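Local coordinates for sefir domain protein (Bacillus cereus F65185, PDB 5Y8E) that probably acts as a bacterial signalling module that associates with other SEFIR domains through the TIR-like fold of the STIR clan, at residues H45-M51 / T82-T88; P2-Y8 / A58-I64; C65-C70 / Y112-D116; V19-N24 / L36-H40. One frame throughout, in Å; residues are numbered along the deposited sequence.

Burial and chemistry go together in this SEFIR domain. Contact 2, the pairing of two parallel strands near the centre of the chain, is the most regular, built on backbone hydrogen bonds, with apolar side chains packed on both faces. Contact 3 is also buried, yet no hydrogen bond crosses it: a phenylalanine lies under a lysine chain, and a proline packs against a cysteine. Contacts 1 and 4 are only partly buried; both have water bridges, but a direct backbone hydrogen bond crosses contact 1 alone of the two. Strand 60-65 runs from contact 2 into contact 3, and Tyr69 of contact 3 reaches Ser7 of contact 2 and Ile87 of contact 1. Tyr8 of contact 2 likewise bonds to Asp37 of contact 4.

Contact 1 (H45-M51 / T82-T88); sequences HDRFEFM and TETMIIT
The backbone of the loop 82-88 runs past the first turn of helix 47-57, where Phe48 N donates to Thr82 O at 3.2 Å with an N-H...O angle of 167°. A water that accepts from Glu49 N lies 2.9 Å from the same Thr82 O, so the loop carbonyl faces two successive amides of the helix's first turn, one directly and one by way of a water. Arg47 and Met85 lie side by side and point the same way: the extended arginine chain brings NE to 3.7 Å from Met85 CE, with the thioether over one face of the guanidinium, which also makes a cation-pi contact with Trp10. A second water links Arg47 NH1 to Glu83 O. Phe48, its CG anti to the backbone N (chi1 -178°), runs alongside Thr84, CD1 standing 4.1 Å from Thr84 CB, while Thr88 CG2 sits at the ring edge. Deeper in, Met51 lays SD against the backbone between Ile86 and Ile87, 3.5 Å from Ile86 C. The loop threads between helices: Ile86 packs on helix 67-75, Thr88 is the N-cap of helix 89-93, its OG1 bonded to Ile91 N, and Phe48 and Met51 of helix 47-57 touch the same Ile91.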
# COMPACT_ATOMS: atom_id res chain seq x y z
N HIS A 45 -8.12 17.65 -3.74
CA HIS A 45 -8.85 17.79 -2.48
C HIS A 45 -9.88 16.69 -2.22
O HIS A 45 -10.64 16.76 -1.26
CB HIS A 45 -9.51 19.17 -2.37
CG HIS A 45 -10.55 19.43 -3.42
ND1 HIS A 45 -10.45 20.46 -4.33
CD2 HIS A 45 -11.71 18.80 -3.70
CE1 HIS A 45 -11.50 20.45 -5.13
NE2 HIS A 45 -12.28 19.45 -4.77
N ASP A 46 -9.90 15.68 -3.09
CA ASP A 46 -10.71 14.48 -2.88
C ASP A 46 -9.85 13.28 -2.53
O ASP A 46 -10.35 12.15 -2.45
CB ASP A 46 -11.53 14.14 -4.13
CG ASP A 46 -12.63 15.15 -4.41
OD1 ASP A 46 -13.18 15.72 -3.45
OD2 ASP A 46 -12.94 15.37 -5.60
N ARG A 47 -8.56 13.50 -2.33
CA ARG A 47 -7.62 12.40 -2.12
C ARG A 47 -7.88 11.61 -0.84
O ARG A 47 -7.76 10.38 -0.83
CB ARG A 47 -6.19 12.90 -2.15
CG ARG A 47 -5.67 13.07 -3.56
CD ARG A 47 -4.37 13.80 -3.58
NE ARG A 47 -3.76 13.70 -4.89
CZ ARG A 47 -2.81 14.52 -5.34
NH1 ARG A 47 -2.36 15.51 -4.58
NH2 ARG A 47 -2.32 14.35 -6.56
N PHE A 48 -8.22 12.32 0.22
CA PHE A 48 -8.51 11.64 1.49
C PHE A 48 -9.75 10.77 1.33
O PHE A 48 -9.74 9.64 1.66
CB PHE A 48 -8.69 12.64 2.62
CG PHE A 48 -8.95 12.01 3.95
CD1 PHE A 48 -7.93 11.68 4.78
CD2 PHE A 48 -10.20 11.77 4.37
CE1 PHE A 48 -8.13 11.10 5.96
CE2 PHE A 48 -10.42 11.21 5.63
CZ PHE A 48 -9.36 10.88 6.40
N GLU A 49 -10.79 11.35 0.79
CA GLU A 49 -12.02 10.61 0.59
C GLU A 49 -11.77 9.39 -0.32
O GLU A 49 -12.27 8.35 -0.08
CB GLU A 49 -13.13 11.48 0.02
CG GLU A 49 -14.38 10.78 -0.19
CD GLU A 49 -15.52 11.70 -0.70
OE1 GLU A 49 -15.36 12.90 -0.63
OE2 GLU A 49 -16.54 11.19 -1.19
N PHE A 50 -10.97 9.58 -1.34
CA PHE A 50 -10.67 8.45 -2.25
C PHE A 50 -9.92 7.35 -1.51
O PHE A 50 -10.20 6.20 -1.63
CB PHE A 50 -9.90 8.92 -3.45
CG PHE A 50 -9.61 7.85 -4.42
CD1 PHE A 50 -10.58 7.37 -5.25
CD2 PHE A 50 -8.33 7.35 -4.54
CE1 PHE A 50 -10.26 6.38 -6.16
CE2 PHE A 50 -8.04 6.39 -5.46
CZ PHE A 50 -8.97 5.89 -6.23
N MET A 51 -8.97 7.78 -0.69
CA MET A 51 -8.21 6.85 0.11
C MET A 51 -9.11 6.05 1.06
O MET A 51 -9.11 4.86 1.08
CB MET A 51 -7.12 7.59 0.90
CG MET A 51 -6.30 6.74 1.88
SD MET A 51 -5.08 7.62 2.93
CE MET A 51 -6.01 9.08 3.49
N THR A 82 -8.52 17.34 3.59
CA THR A 82 -9.19 16.72 2.45
C THR A 82 -8.19 16.30 1.37
O THR A 82 -8.51 15.47 0.51
CB THR A 82 -10.24 17.65 1.84
OG1 THR A 82 -9.60 18.83 1.34
CG2 THR A 82 -11.27 18.04 2.89
N GLU A 83 -7.00 16.88 1.39
CA GLU A 83 -5.97 16.61 0.39
C GLU A 83 -5.01 15.49 0.77
O GLU A 83 -4.21 15.07 -0.01
CB GLU A 83 -5.18 17.90 0.05
CG GLU A 83 -6.05 18.95 -0.60
CD GLU A 83 -5.38 20.33 -0.69
OE1 GLU A 83 -5.03 20.87 0.37
OE2 GLU A 83 -5.16 20.80 -1.79
N THR A 84 -5.12 15.05 2.01
CA THR A 84 -4.25 14.05 2.57
C THR A 84 -4.37 12.69 1.78
O THR A 84 -5.44 12.21 1.57
CB THR A 84 -4.59 13.90 4.05
OG1 THR A 84 -4.36 15.15 4.72
CG2 THR A 84 -3.81 12.82 4.71
N MET A 85 -3.24 12.11 1.37
CA MET A 85 -3.27 10.87 0.63
C MET A 85 -2.46 9.73 1.32
O MET A 85 -2.27 8.70 0.76
CB MET A 85 -2.80 11.06 -0.82
CG MET A 85 -1.33 11.21 -0.99
SD MET A 85 -0.89 11.99 -2.65
CE MET A 85 -1.69 10.91 -3.70
N ILE A 86 -2.04 9.97 2.55
CA ILE A 86 -1.21 9.08 3.30
C ILE A 86 -2.04 8.48 4.47
O ILE A 86 -2.69 9.18 5.16
CB ILE A 86 0.04 9.86 3.82
CG1 ILE A 86 0.89 10.26 2.59
CG2 ILE A 86 0.80 9.11 4.76
CD1 ILE A 86 2.02 11.03 2.85
N ILE A 87 -1.98 7.18 4.62
CA ILE A 87 -2.72 6.50 5.64
C ILE A 87 -2.45 7.11 7.02
O ILE A 87 -1.35 7.30 7.41
CB ILE A 87 -2.42 5.01 5.61
CG1 ILE A 87 -3.04 4.37 4.39
CG2 ILE A 87 -2.96 4.32 6.78
CD1 ILE A 87 -2.58 3.00 4.16
N THR A 88 -3.54 7.34 7.75
CA THR A 88 -3.47 7.86 9.12
C THR A 88 -3.66 6.77 10.20
O THR A 88 -4.24 5.78 9.94
CB THR A 88 -4.65 8.87 9.37
OG1 THR A 88 -5.85 8.19 9.18
CG2 THR A 88 -4.59 10.01 8.40
O HOH W 1 -2.36 15.97 -1.62
O HOH W 2 -11.19 14.34 0.61

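Contact 2 (P2-Y8 / A58-I64); sequences PHVFISY and ADKVLVI
Val4 and Leu62 cross obliquely on one face of the central parallel strands of the TIR-like α/β fold, with Val4 CG1 set 3.6 Å from Leu62 CG. Ile6 extends this row from the same face: its CG1 branch approaches Leu62 CD1, and its CG2 branch, anti to the backbone N, meets Ile64 CG1 at 3.6 Å. On the other face Phe5 and Val61 lie side by side, pointing the same way, and Phe5 CB rests 3.8 Å from Ala58 CB. Between the two faces the backbones exchange bonds as parallel strands do, Phe5 using its N toward Lys60 O and its O toward Leu62 N, and Ser7 repeating the pattern with Leu62 O and Ile64 N. The start of the pairing is less regular. His3 O accepts from both Asp59 N and Lys60 N, while Asp59 OD2 takes the proton of His3 N at 2.7 Å through its anti lone pair, a nearly straight bond of 174°. The pair lies in the middle of the sheet, with strand 33-35 beside 3-7 and strand 100-108 beside 60-65. Helices 13-29 and 131-143 cover the face of Val4, Ile6 and Leu62.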
# COMPACT_ATOMS: atom_id res chain seq x y z
N PRO A 2 -9.10 -10.53 -6.91
CA PRO A 2 -8.70 -9.62 -5.83
C PRO A 2 -8.71 -8.17 -6.29
O PRO A 2 -8.18 -7.87 -7.36
CB PRO A 2 -7.26 -10.05 -5.52
CG PRO A 2 -7.20 -11.47 -5.95
CD PRO A 2 -8.09 -11.58 -7.14
N HIS A 3 -9.33 -7.29 -5.51
CA HIS A 3 -9.28 -5.88 -5.82
C HIS A 3 -8.23 -5.23 -4.93
O HIS A 3 -8.33 -5.28 -3.70
CB HIS A 3 -10.64 -5.22 -5.63
CG HIS A 3 -11.71 -5.77 -6.53
ND1 HIS A 3 -13.04 -5.48 -6.38
CD2 HIS A 3 -11.62 -6.61 -7.59
CE1 HIS A 3 -13.74 -6.12 -7.30
NE2 HIS A 3 -12.90 -6.81 -8.05
N VAL A 4 -7.24 -4.60 -5.56
CA VAL A 4 -6.08 -4.09 -4.85
C VAL A 4 -5.96 -2.56 -4.95
O VAL A 4 -5.83 -2.02 -6.06
CB VAL A 4 -4.80 -4.74 -5.41
CG1 VAL A 4 -3.56 -4.19 -4.73
CG2 VAL A 4 -4.86 -6.27 -5.27
N PHE A 5 -6.01 -1.86 -3.82
CA PHE A 5 -5.81 -0.41 -3.79
C PHE A 5 -4.34 -0.10 -3.51
O PHE A 5 -3.72 -0.76 -2.67
CB PHE A 5 -6.71 0.23 -2.71
CG PHE A 5 -6.42 1.69 -2.45
CD1 PHE A 5 -6.46 2.63 -3.48
CD2 PHE A 5 -6.11 2.13 -1.17
CE1 PHE A 5 -6.19 3.97 -3.24
CE2 PHE A 5 -5.83 3.47 -0.91
CZ PHE A 5 -5.88 4.39 -1.96
N ILE A 6 -3.78 0.88 -4.21
CA ILE A 6 -2.40 1.28 -3.97
C ILE A 6 -2.38 2.65 -3.30
O ILE A 6 -2.78 3.66 -3.90
CB ILE A 6 -1.56 1.28 -5.26
CG1 ILE A 6 -1.59 -0.10 -5.91
CG2 ILE A 6 -0.12 1.75 -4.97
CD1 ILE A 6 -0.75 -0.21 -7.21
N SER A 7 -1.94 2.67 -2.05
CA SER A 7 -1.78 3.91 -1.30
C SER A 7 -0.33 4.35 -1.44
O SER A 7 0.60 3.59 -1.11
CB SER A 7 -2.14 3.68 0.17
OG SER A 7 -1.96 4.86 0.95
N TYR A 8 -0.12 5.57 -1.93
CA TYR A 8 1.24 6.06 -2.14
C TYR A 8 1.28 7.58 -2.12
O TYR A 8 0.25 8.24 -2.18
CB TYR A 8 1.83 5.53 -3.46
CG TYR A 8 1.22 6.10 -4.73
CD1 TYR A 8 -0.08 5.77 -5.11
CD2 TYR A 8 1.95 6.93 -5.58
CE1 TYR A 8 -0.64 6.28 -6.26
CE2 TYR A 8 1.40 7.43 -6.75
CZ TYR A 8 0.10 7.10 -7.08
OH TYR A 8 -0.48 7.59 -8.22
N ALA A 58 -11.36 -2.35 -1.04
CA ALA A 58 -10.28 -3.24 -1.49
C ALA A 58 -10.20 -4.53 -0.68
O ALA A 58 -10.51 -4.54 0.52
CB ALA A 58 -8.96 -2.52 -1.42
N ASP A 59 -9.75 -5.60 -1.32
CA ASP A 59 -9.39 -6.81 -0.61
C ASP A 59 -8.01 -6.64 0.02
O ASP A 59 -7.76 -7.07 1.15
CB ASP A 59 -9.38 -8.01 -1.56
CG ASP A 59 -10.73 -8.26 -2.20
OD1 ASP A 59 -11.72 -8.44 -1.46
OD2 ASP A 59 -10.79 -8.26 -3.44
N LYS A 60 -7.11 -6.00 -0.72
CA LYS A 60 -5.75 -5.77 -0.24
C LYS A 60 -5.38 -4.32 -0.49
O LYS A 60 -5.83 -3.71 -1.47
CB LYS A 60 -4.76 -6.70 -0.95
CG LYS A 60 -4.94 -8.19 -0.66
CD LYS A 60 -4.61 -8.52 0.79
CE LYS A 60 -4.43 -10.03 1.02
NZ LYS A 60 -5.66 -10.79 0.71
N VAL A 61 -4.56 -3.76 0.40
CA VAL A 61 -4.10 -2.39 0.26
C VAL A 61 -2.58 -2.39 0.25
O VAL A 61 -1.94 -2.74 1.25
CB VAL A 61 -4.60 -1.49 1.42
CG1 VAL A 61 -4.01 -0.09 1.30
CG2 VAL A 61 -6.13 -1.42 1.44
N LEU A 62 -1.98 -2.03 -0.88
CA LEU A 62 -0.53 -1.91 -0.92
C LEU A 62 -0.15 -0.55 -0.37
O LEU A 62 -0.71 0.48 -0.79
CB LEU A 62 -0.01 -2.05 -2.36
CG LEU A 62 -0.46 -3.28 -3.14
CD1 LEU A 62 0.35 -3.43 -4.44
CD2 LEU A 62 -0.39 -4.55 -2.28
N VAL A 63 0.77 -0.53 0.59
CA VAL A 63 1.21 0.74 1.16
C VAL A 63 2.63 0.96 0.68
O VAL A 63 3.55 0.25 1.09
CB VAL A 63 1.16 0.74 2.70
CG1 VAL A 63 1.43 2.14 3.23
CG2 VAL A 63 -0.20 0.27 3.20
N ILE A 64 2.80 1.91 -0.24
CA ILE A 64 4.10 2.11 -0.87
C ILE A 64 4.97 2.96 0.05
O ILE A 64 4.88 4.19 0.06
CB ILE A 64 3.99 2.74 -2.27
CG1 ILE A 64 3.02 1.94 -3.15
CG2 ILE A 64 5.36 2.85 -2.91
CD1 ILE A 64 3.33 0.44 -3.23

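Contact 3 (C65-C70 / Y112-D116); sequences CDKDYC and YFLPD
Phe113 plugs against the turn where strand 60-65 passes into helix 67-75, a strand-to-helix junction of the TIR-like α/β fold to which SEFIR domains belong. Its CB lies 3.4 Å from Cys65 O. With CG anti to the carbonyl carbon (chi1 -67°), the ring is led over the first residue of the helix: CG and CD1 come near Lys67 CA, CD2 and CE2 near Lys67 N, and CE1 and CZ meet the lysine chain, CE1 being 3.8 Å from Lys67 CE. Lys67 CB makes a CH-pi contact, 4.0 Å from the ring centroid and 19° off its normal, so one face of the phenylalanine is roofed by backbone and aliphatic chain alike. Lys67 NZ goes on to a salt bridge with Glu108. Asp66, the N-cap residue, accepts from Tyr69 N through OD1, which holds the helix start that Phe113 leans on, and its OD2 bonds to Ser11 OG. Further along the loop, Pro115 CG sits at the edge of the Tyr69 ring, whose hydroxyl bonds to Ser7 OG. The proline also uses its CD, which stands 3.9 Å from Cys65 SG.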
# COMPACT_ATOMS: atom_id res chain seq x y z
N CYS A 65 5.80 2.29 0.82
CA CYS A 65 6.55 2.97 1.85
C CYS A 65 7.93 3.38 1.39
O CYS A 65 8.92 2.71 1.67
CB CYS A 65 6.66 2.07 3.07
SG CYS A 65 5.08 1.79 3.91
N ASP A 66 8.00 4.49 0.65
CA ASP A 66 9.28 5.15 0.46
C ASP A 66 9.51 6.09 1.64
O ASP A 66 8.65 6.21 2.52
CB ASP A 66 9.37 5.85 -0.91
CG ASP A 66 8.32 6.95 -1.10
OD1 ASP A 66 7.33 7.01 -0.34
OD2 ASP A 66 8.49 7.74 -2.06
N LYS A 67 10.67 6.73 1.67
CA LYS A 67 11.01 7.60 2.80
C LYS A 67 9.98 8.71 2.97
O LYS A 67 9.56 9.03 4.09
CB LYS A 67 12.41 8.19 2.61
CG LYS A 67 12.79 9.22 3.66
CD LYS A 67 14.27 9.57 3.58
CE LYS A 67 15.05 8.83 4.66
NZ LYS A 67 16.54 8.97 4.50
N ASP A 68 9.56 9.28 1.84
CA ASP A 68 8.61 10.39 1.85
C ASP A 68 7.28 10.01 2.49
O ASP A 68 6.75 10.74 3.33
CB ASP A 68 8.37 10.88 0.42
CG ASP A 68 7.43 12.07 0.35
OD1 ASP A 68 7.81 13.15 0.84
OD2 ASP A 68 6.31 11.91 -0.19
N TYR A 69 6.74 8.86 2.09
CA TYR A 69 5.45 8.42 2.61
C TYR A 69 5.53 8.27 4.12
O TYR A 69 4.67 8.73 4.86
CB TYR A 69 5.07 7.08 1.97
CG TYR A 69 3.65 6.62 2.26
CD1 TYR A 69 3.35 5.96 3.45
CD2 TYR A 69 2.63 6.84 1.35
CE1 TYR A 69 2.06 5.53 3.71
CE2 TYR A 69 1.33 6.41 1.60
CZ TYR A 69 1.06 5.76 2.79
OH TYR A 69 -0.22 5.32 3.06
N CYS A 70 6.60 7.62 4.57
CA CYS A 70 6.81 7.31 5.98
C CYS A 70 6.96 8.57 6.83
O CYS A 70 6.38 8.69 7.91
CB CYS A 70 8.05 6.42 6.13
SG CYS A 70 8.40 5.81 7.80
N TYR A 112 13.19 -1.04 7.86
CA TYR A 112 12.29 -0.70 6.78
C TYR A 112 11.58 0.63 7.00
O TYR A 112 11.26 1.00 8.14
CB TYR A 112 11.23 -1.80 6.61
CG TYR A 112 11.78 -3.08 6.03
CD1 TYR A 112 12.83 -3.05 5.12
CD2 TYR A 112 11.26 -4.31 6.39
CE1 TYR A 112 13.34 -4.21 4.59
CE2 TYR A 112 11.76 -5.48 5.87
CZ TYR A 112 12.80 -5.42 4.96
OH TYR A 112 13.32 -6.58 4.43
N PHE A 113 11.34 1.34 5.91
CA PHE A 113 10.45 2.48 5.93
C PHE A 113 9.06 1.95 6.20
O PHE A 113 8.45 1.31 5.34
CB PHE A 113 10.51 3.25 4.62
CG PHE A 113 11.84 3.92 4.37
CD1 PHE A 113 12.40 4.75 5.33
CD2 PHE A 113 12.53 3.69 3.19
CE1 PHE A 113 13.62 5.36 5.11
CE2 PHE A 113 13.75 4.30 2.96
CZ PHE A 113 14.29 5.13 3.92
N LEU A 114 8.61 2.16 7.42
CA LEU A 114 7.29 1.76 7.87
C LEU A 114 6.82 2.86 8.80
O LEU A 114 7.59 3.31 9.66
CB LEU A 114 7.37 0.43 8.62
CG LEU A 114 6.20 -0.55 8.57
CD1 LEU A 114 5.82 -0.82 7.13
CD2 LEU A 114 6.58 -1.84 9.25
N PRO A 115 5.57 3.32 8.63
CA PRO A 115 5.10 4.36 9.55
C PRO A 115 5.11 3.86 10.99
O PRO A 115 4.91 2.65 11.19
CB PRO A 115 3.66 4.61 9.08
CG PRO A 115 3.70 4.28 7.62
CD PRO A 115 4.62 3.08 7.53
N ASP A 116 5.34 4.75 11.95
CA ASP A 116 5.50 4.41 13.37
C ASP A 116 4.33 3.61 13.94
O ASP A 116 4.50 2.76 14.81
CB ASP A 116 5.64 5.67 14.23
CG ASP A 116 6.95 6.40 14.00
OD1 ASP A 116 7.96 5.75 13.67
OD2 ASP A 116 6.96 7.64 14.17

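Contact 4 (V19-N24 / L36-H40); sequences VLDLAN and LDRWH
Leu20 and Leu36 both carry CG anti to the backbone N (chi1 -180° and -175°), and these torsions bring their methyls together where helix 13-29 faces the loop after strand 33-35, the two side chains crossing at about a right angle. Leu20 CD1 comes 3.8 Å from Leu36 CD2, and that same methyl of Leu36 lies 3.8 Å from Ala23 CB. Leu36 CD1 turns toward Val19 CG1, 4.1 Å away. Leu36 CD2 also stands over the centre of one face of the Trp39 indole, so the leucine is held between the helix and a ring of its own segment. In the TIR-like α/β fold this is packing of the first helix after strand 3-7 against the loop that follows the next strand of the sheet; Val19 and Ala23 also touch Ile6, and Leu36 touches Tyr8. Trp39 CH2 meets Ala23 CB at 3.7 Å, and NE1 passes Leu20 CD1. Asn24 approaches the indole at its edge, CG lying in the ring plane, with OD1 3.5 Å from Trp39 CZ2 and the amide turned 62° from the ring. On this exposed side one water accepts from both Trp39 NE1, at 3.0 Å, and Asn24 ND2, at 3.3 Å. Arg38 reaches over Leu20 at about a right angle, bringing NH1 near Leu20 CD2.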
# COMPACT_ATOMS: atom_id res chain seq x y z
N VAL A 19 5.10 3.46 -9.48
CA VAL A 19 3.82 2.98 -8.99
C VAL A 19 2.88 2.65 -10.15
O VAL A 19 2.20 1.62 -10.14
CB VAL A 19 3.18 3.99 -8.01
CG1 VAL A 19 1.76 3.56 -7.64
CG2 VAL A 19 4.03 4.11 -6.74
N LEU A 20 2.83 3.52 -11.15
CA LEU A 20 2.03 3.27 -12.35
C LEU A 20 2.46 1.98 -13.06
O LEU A 20 1.61 1.18 -13.47
CB LEU A 20 2.11 4.47 -13.31
CG LEU A 20 1.31 4.34 -14.61
CD1 LEU A 20 -0.19 4.26 -14.32
CD2 LEU A 20 1.61 5.49 -15.56
N ASP A 21 3.77 1.78 -13.20
CA ASP A 21 4.29 0.57 -13.83
C ASP A 21 3.87 -0.67 -13.03
O ASP A 21 3.53 -1.70 -13.61
CB ASP A 21 5.82 0.60 -13.92
CG ASP A 21 6.34 1.58 -14.96
OD1 ASP A 21 5.56 2.06 -15.81
OD2 ASP A 21 7.56 1.86 -14.93
N LEU A 22 3.89 -0.56 -11.71
CA LEU A 22 3.49 -1.66 -10.83
C LEU A 22 2.00 -1.96 -10.98
O LEU A 22 1.60 -3.13 -11.07
CB LEU A 22 3.81 -1.34 -9.37
CG LEU A 22 3.52 -2.51 -8.42
CD1 LEU A 22 4.49 -3.65 -8.72
CD2 LEU A 22 3.63 -2.06 -6.98
N ALA A 23 1.18 -0.94 -11.04
CA ALA A 23 -0.23 -1.10 -11.22
C ALA A 23 -0.57 -1.86 -12.52
O ALA A 23 -1.33 -2.76 -12.58
CB ALA A 23 -0.91 0.24 -11.21
N ASN A 24 0.11 -1.44 -13.58
CA ASN A 24 -0.11 -2.05 -14.87
C ASN A 24 0.32 -3.49 -14.83
O ASN A 24 -0.32 -4.33 -15.32
CB ASN A 24 0.58 -1.30 -15.98
CG ASN A 24 -0.28 -0.18 -16.54
OD1 ASN A 24 -1.33 -0.39 -17.01
ND2 ASN A 24 0.17 0.99 -16.41
N LEU A 36 -6.42 2.68 -8.65
CA LEU A 36 -5.33 3.66 -8.71
C LEU A 36 -5.89 5.06 -8.93
O LEU A 36 -6.72 5.26 -9.83
CB LEU A 36 -4.35 3.30 -9.84
CG LEU A 36 -3.10 4.17 -9.96
CD1 LEU A 36 -2.21 4.02 -8.72
CD2 LEU A 36 -2.32 3.82 -11.23
N ASP A 37 -5.44 6.02 -8.13
CA ASP A 37 -5.95 7.39 -8.20
C ASP A 37 -5.94 8.00 -9.61
O ASP A 37 -6.90 8.64 -10.04
CB ASP A 37 -5.22 8.30 -7.20
CG ASP A 37 -3.70 8.32 -7.40
OD1 ASP A 37 -3.16 7.58 -8.25
OD2 ASP A 37 -3.03 9.08 -6.66
N ARG A 38 -4.86 7.78 -10.35
CA ARG A 38 -4.73 8.42 -11.65
C ARG A 38 -5.68 7.87 -12.71
O ARG A 38 -6.10 8.60 -13.61
CB ARG A 38 -3.29 8.41 -12.10
CG ARG A 38 -2.41 9.16 -11.12
CD ARG A 38 -0.96 8.99 -11.45
NE ARG A 38 -0.62 9.62 -12.72
CZ ARG A 38 0.53 9.41 -13.34
NH1 ARG A 38 1.42 8.60 -12.81
NH2 ARG A 38 0.78 10.01 -14.50
N TRP A 39 -6.05 6.60 -12.57
CA TRP A 39 -7.01 5.98 -13.48
C TRP A 39 -8.42 6.48 -13.19
O TRP A 39 -9.31 6.37 -14.04
CB TRP A 39 -6.95 4.46 -13.38
CG TRP A 39 -5.70 3.87 -13.99
CD1 TRP A 39 -4.86 4.48 -14.90
CD2 TRP A 39 -5.14 2.57 -13.75
NE1 TRP A 39 -3.83 3.63 -15.23
CE2 TRP A 39 -3.98 2.46 -14.54
CE3 TRP A 39 -5.53 1.49 -12.95
CZ2 TRP A 39 -3.19 1.30 -14.54
CZ3 TRP A 39 -4.74 0.35 -12.95
CH2 TRP A 39 -3.59 0.26 -13.74
N HIS A 40 -8.60 7.04 -12.00
CA HIS A 40 -9.88 7.61 -11.59
C HIS A 40 -9.89 9.13 -11.67
O HIS A 40 -10.91 9.76 -11.40
CB HIS A 40 -10.22 7.16 -10.16
CG HIS A 40 -10.63 5.73 -10.06
ND1 HIS A 40 -11.95 5.33 -10.04
CD2 HIS A 40 -9.89 4.59 -9.99
CE1 HIS A 40 -12.01 4.01 -9.96
NE2 HIS A 40 -10.77 3.54 -9.92
O HOH W 3 -1.79 3.40 -17.45